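Local atomic coordinates of AP endonuclease, family protein 2 (Mycobacterium smegmatis, PDB entry 5TNV), a protein that binds a magnesium ion in a xylose isomerase-like TIM barrel and may act as an endonuclease. Residues Gly44-Lys47 with Gly52-Ala55; Ala74-Ala79 with Glu87-Val92. All coordinates share one frame; numbering follows the deposited sequence.

Contact 1: Gly44-Lys47 with Gly52-Ala55; sequences GHIK and GVWA
Trp54, in the first turn of helix 51-63, turns the N-H edge of its indole to the backbone carbonyl of Ile46 and ties the end of the loop before helix 51-63 to that helix. The bond from Trp54 NE1 to Ile46 O is 2.9 Å long and nearly straight, with an N-H...O angle of 166°. The oxygen lies in the indole plane, whereas the donor sits somewhat out of the plane of the Ile46 carbonyl.

Around this bond the packing is close. Ile46 runs along the CD1-NE1 edge of the indole, its CG1 3.8 Å from Trp54 CD1. With CG1 anti to the backbone N (chi1 -157°), the chain runs on toward the helix until Ile46 CD1 meets Val53 CG1 at 4.0 Å. CB of Val53 is directed toward the loop, and CG1 makes the contact; the two branched chains meet at a slant. Val76 from the next loop and Arg85 of helix 83-95 also pack against the indole.

Lys47 marks the looser margin. Its CB points away from the helix, and the chain folds back along the loop, laying CD over one face of the His45 ring near the rim, 3.7 Å above the plane. His45 ND1 in turn accepts the N-H of Lys47, in the ring plane and at 2.9 Å. Across the contact Lys47 offers little more than its carbonyl, whose O lies 4.0 Å from Trp54 CZ2 at the indole edge and is hydrogen-bonded by Arg85.

A single directional bond thus satisfies a buried indole N-H and fixes how the ring is rotated, while the aliphatic contacts beside it keep the loop pressed to the helix.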
# COMPACT_ATOMS: atom_id res chain seq x y z
N GLY A 44 -23.33 -7.00 -24.98
CA GLY A 44 -23.26 -8.40 -25.37
C GLY A 44 -22.08 -9.16 -24.79
O GLY A 44 -21.39 -8.71 -23.88
N HIS A 45 -21.82 -10.36 -25.31
CA HIS A 45 -20.74 -11.19 -24.88
C HIS A 45 -19.47 -10.83 -25.63
O HIS A 45 -19.50 -10.60 -26.86
CB HIS A 45 -21.09 -12.65 -25.08
CG HIS A 45 -20.26 -13.61 -24.33
ND1 HIS A 45 -18.92 -13.81 -24.50
CD2 HIS A 45 -20.64 -14.41 -23.28
CE1 HIS A 45 -18.53 -14.72 -23.64
NE2 HIS A 45 -19.55 -15.11 -22.88
N ILE A 46 -18.34 -10.78 -24.94
CA ILE A 46 -17.05 -10.48 -25.58
C ILE A 46 -16.75 -11.48 -26.70
O ILE A 46 -16.01 -11.14 -27.64
CB ILE A 46 -15.94 -10.39 -24.53
CG1 ILE A 46 -14.75 -9.56 -25.02
CG2 ILE A 46 -15.51 -11.74 -24.03
CD1 ILE A 46 -15.02 -8.12 -25.30
N LYS A 47 -17.27 -12.71 -26.60
CA LYS A 47 -16.98 -13.69 -27.66
C LYS A 47 -17.49 -13.24 -29.03
O LYS A 47 -16.96 -13.72 -30.03
CB LYS A 47 -17.59 -15.03 -27.28
CG LYS A 47 -19.00 -15.18 -27.48
CD LYS A 47 -19.46 -16.56 -27.02
CE LYS A 47 -19.16 -17.67 -28.05
NZ LYS A 47 -19.85 -18.95 -27.75
N GLY A 52 -11.53 -5.34 -33.03
CA GLY A 52 -11.08 -4.04 -32.56
C GLY A 52 -11.42 -3.76 -31.11
O GLY A 52 -10.71 -3.00 -30.42
N VAL A 53 -12.50 -4.33 -30.60
CA VAL A 53 -12.86 -4.24 -29.21
C VAL A 53 -11.83 -5.01 -28.37
O VAL A 53 -11.33 -4.50 -27.35
CB VAL A 53 -14.28 -4.74 -29.01
CG1 VAL A 53 -14.64 -4.87 -27.55
CG2 VAL A 53 -15.27 -3.75 -29.64
N TRP A 54 -11.51 -6.22 -28.74
CA TRP A 54 -10.47 -7.00 -28.08
C TRP A 54 -9.18 -6.21 -28.10
O TRP A 54 -8.43 -6.17 -27.12
CB TRP A 54 -10.27 -8.30 -28.82
CG TRP A 54 -11.46 -9.22 -28.90
CD1 TRP A 54 -12.57 -9.24 -28.14
CD2 TRP A 54 -11.62 -10.28 -29.84
NE1 TRP A 54 -13.41 -10.24 -28.52
CE2 TRP A 54 -12.86 -10.90 -29.58
CE3 TRP A 54 -10.87 -10.77 -30.91
CZ2 TRP A 54 -13.34 -11.98 -30.32
CZ3 TRP A 54 -11.35 -11.84 -31.63
CH2 TRP A 54 -12.57 -12.43 -31.36
N ALA A 55 -8.86 -5.59 -29.23
CA ALA A 55 -7.61 -4.86 -29.38
C ALA A 55 -7.48 -3.75 -28.36
O ALA A 55 -6.41 -3.52 -27.82
CB ALA A 55 -7.49 -4.27 -30.78

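Contact 2: Ala74-Ala79 with Glu87-Val92; sequences AWVPLA and EEFRTV
Phe89 is the bump of this contact: its ring projects from helix 83-95 into a hollow that Trp75, Val76 and Leu78 form in the preceding loop. The ring reaches that far because CG stands anti to the backbone N (chi1 178°), which extends it from a backbone position already facing the loop.

Each wall of the hollow meets a different part of the ring. Leu78 comes in at about a right angle and sets its CD2 methyl over the middle of one face, 3.8 Å from the Phe89 ring centroid and only 9° off the normal, a well-centred CH-pi contact. Trp75 closes the far end: its CH2 lies 3.7 Å from Phe89 CE1, and the neighbouring CZ3 sits in the plane of the phenyl ring at its edge. The two aromatic planes are inclined at 62° with centroids 5.8 Å apart, an oblique pairing. Val76 meets the ring more loosely, CG1 coming to 4.2 Å from Phe89 CD1 as the two side chains run past each other in opposite directions.

The hollow is itself braced from within. The other methyl of Val76, CG2, rests over the centre of the Trp75 ring, 3.6 Å above its plane, so this one residue touches both aromatics. Trp75 NE1 is hydrogen-bonded to Gln57 of helix 51-63, which helps to hold the indole in place, and Phe133 of helix 116-133 packs against Phe89 as well.

All four touching residues are buried. An aromatic side chain of helix 83-95, seated in the loop after strand 68-70, closes that loop onto its helix within one beta-alpha unit of the xylose isomerase-like TIM barrel.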
# COMPACT_ATOMS: atom_id res chain seq x y z
N ALA A 74 -12.24 -16.68 -18.85
CA ALA A 74 -13.27 -15.76 -18.33
C ALA A 74 -13.37 -14.47 -19.15
O ALA A 74 -14.17 -13.59 -18.78
CB ALA A 74 -12.94 -15.48 -16.87
N TRP A 75 -12.61 -14.38 -20.21
CA TRP A 75 -12.54 -13.23 -21.13
C TRP A 75 -12.96 -13.79 -22.49
O TRP A 75 -14.02 -14.45 -22.60
CB TRP A 75 -11.19 -12.52 -21.01
CG TRP A 75 -10.95 -11.41 -21.97
CD1 TRP A 75 -11.70 -10.29 -22.15
CD2 TRP A 75 -9.89 -11.32 -22.91
NE1 TRP A 75 -11.17 -9.50 -23.14
CE2 TRP A 75 -10.06 -10.12 -23.62
CE3 TRP A 75 -8.78 -12.12 -23.24
CZ2 TRP A 75 -9.19 -9.72 -24.64
CZ3 TRP A 75 -7.93 -11.74 -24.24
CH2 TRP A 75 -8.13 -10.54 -24.93
N VAL A 76 -12.22 -13.57 -23.57
CA VAL A 76 -12.53 -14.18 -24.87
C VAL A 76 -12.36 -15.70 -24.75
O VAL A 76 -11.25 -16.14 -24.39
CB VAL A 76 -11.61 -13.60 -25.95
CG1 VAL A 76 -11.83 -14.32 -27.26
CG2 VAL A 76 -11.76 -12.09 -26.11
N PRO A 77 -13.39 -16.48 -25.02
CA PRO A 77 -13.31 -17.93 -24.80
C PRO A 77 -12.69 -18.61 -25.99
O PRO A 77 -13.41 -19.02 -26.94
CB PRO A 77 -14.74 -18.32 -24.58
CG PRO A 77 -15.51 -17.37 -25.47
CD PRO A 77 -14.76 -16.09 -25.35
N LEU A 78 -11.39 -18.78 -25.97
CA LEU A 78 -10.68 -19.33 -27.13
C LEU A 78 -11.16 -20.73 -27.50
O LEU A 78 -11.20 -21.05 -28.68
CB LEU A 78 -9.16 -19.33 -26.90
CG LEU A 78 -8.54 -17.95 -26.69
CD1 LEU A 78 -7.05 -18.09 -26.44
CD2 LEU A 78 -8.76 -16.99 -27.84
N ALA A 79 -11.53 -21.55 -26.52
CA ALA A 79 -11.99 -22.89 -26.83
C ALA A 79 -13.30 -22.88 -27.63
O ALA A 79 -13.62 -23.85 -28.27
CB ALA A 79 -12.13 -23.69 -25.53
N GLU A 87 -8.09 -16.82 -35.70
CA GLU A 87 -7.12 -16.07 -36.46
C GLU A 87 -7.35 -14.56 -36.38
O GLU A 87 -6.35 -13.83 -36.34
CB GLU A 87 -7.04 -16.59 -37.92
CG GLU A 87 -6.52 -18.01 -38.07
CD GLU A 87 -5.18 -18.26 -37.38
OE1 GLU A 87 -4.33 -17.33 -37.44
OE2 GLU A 87 -5.01 -19.35 -36.77
N GLU A 88 -8.59 -14.08 -36.28
CA GLU A 88 -8.85 -12.69 -36.03
C GLU A 88 -8.19 -12.25 -34.71
O GLU A 88 -7.56 -11.19 -34.61
CB GLU A 88 -10.33 -12.39 -35.98
CG GLU A 88 -11.16 -12.43 -37.17
CD GLU A 88 -12.59 -11.98 -37.10
OE1 GLU A 88 -12.90 -11.40 -36.13
OE2 GLU A 88 -13.35 -12.25 -38.09
N PHE A 89 -8.38 -13.09 -33.68
CA PHE A 89 -7.79 -12.84 -32.38
C PHE A 89 -6.27 -12.82 -32.44
O PHE A 89 -5.62 -11.94 -31.88
CB PHE A 89 -8.30 -13.93 -31.43
CG PHE A 89 -7.72 -13.80 -30.03
CD1 PHE A 89 -8.32 -13.01 -29.07
CD2 PHE A 89 -6.58 -14.48 -29.68
CE1 PHE A 89 -7.75 -12.92 -27.78
CE2 PHE A 89 -5.97 -14.38 -28.45
CZ PHE A 89 -6.57 -13.56 -27.49
N ARG A 90 -5.68 -13.81 -33.12
CA ARG A 90 -4.24 -13.92 -33.22
C ARG A 90 -3.65 -12.65 -33.82
O ARG A 90 -2.59 -12.14 -33.41
CB ARG A 90 -3.82 -15.14 -34.03
CG ARG A 90 -2.40 -15.61 -33.81
CD ARG A 90 -2.08 -16.78 -34.70
NE ARG A 90 -2.99 -17.95 -34.67
CZ ARG A 90 -2.92 -18.89 -33.71
NH1 ARG A 90 -2.12 -18.81 -32.68
NH2 ARG A 90 -3.72 -19.92 -33.73
N THR A 91 -4.33 -12.09 -34.85
CA THR A 91 -3.86 -10.89 -35.52
C THR A 91 -3.85 -9.69 -34.54
O THR A 91 -2.86 -8.99 -34.47
CB THR A 91 -4.74 -10.57 -36.71
OG1 THR A 91 -4.57 -11.66 -37.64
CG2 THR A 91 -4.31 -9.31 -37.41
N VAL A 92 -4.95 -9.50 -33.80
CA VAL A 92 -4.94 -8.32 -32.89
C VAL A 92 -4.00 -8.52 -31.73
O VAL A 92 -3.37 -7.54 -31.30
CB VAL A 92 -6.33 -7.86 -32.44
CG1 VAL A 92 -7.16 -7.41 -33.64
CG2 VAL A 92 -7.07 -8.89 -31.67

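The two contacts are successive versions of one arrangement: in each, a loop that follows a barrel strand folds against the helix it leads into, first helix 51-63, then helix 83-95. Their centres are 9 Å apart and they touch directly. Trp54 of contact 1 touches both halves of contact 2, with Val76 and Phe89 on the same side of its indole plane: NE1 is 3.5 Å from Val76 CG2 and CZ3 is 3.7 Å from Phe89 CB. The loops also meet, Lys47 CB lying 3.6 Å from Pro77 CD. Both contacts lie on the same side of the chain's centre and apart from the magnesium ion bound by Glu193, Asp223 and His252.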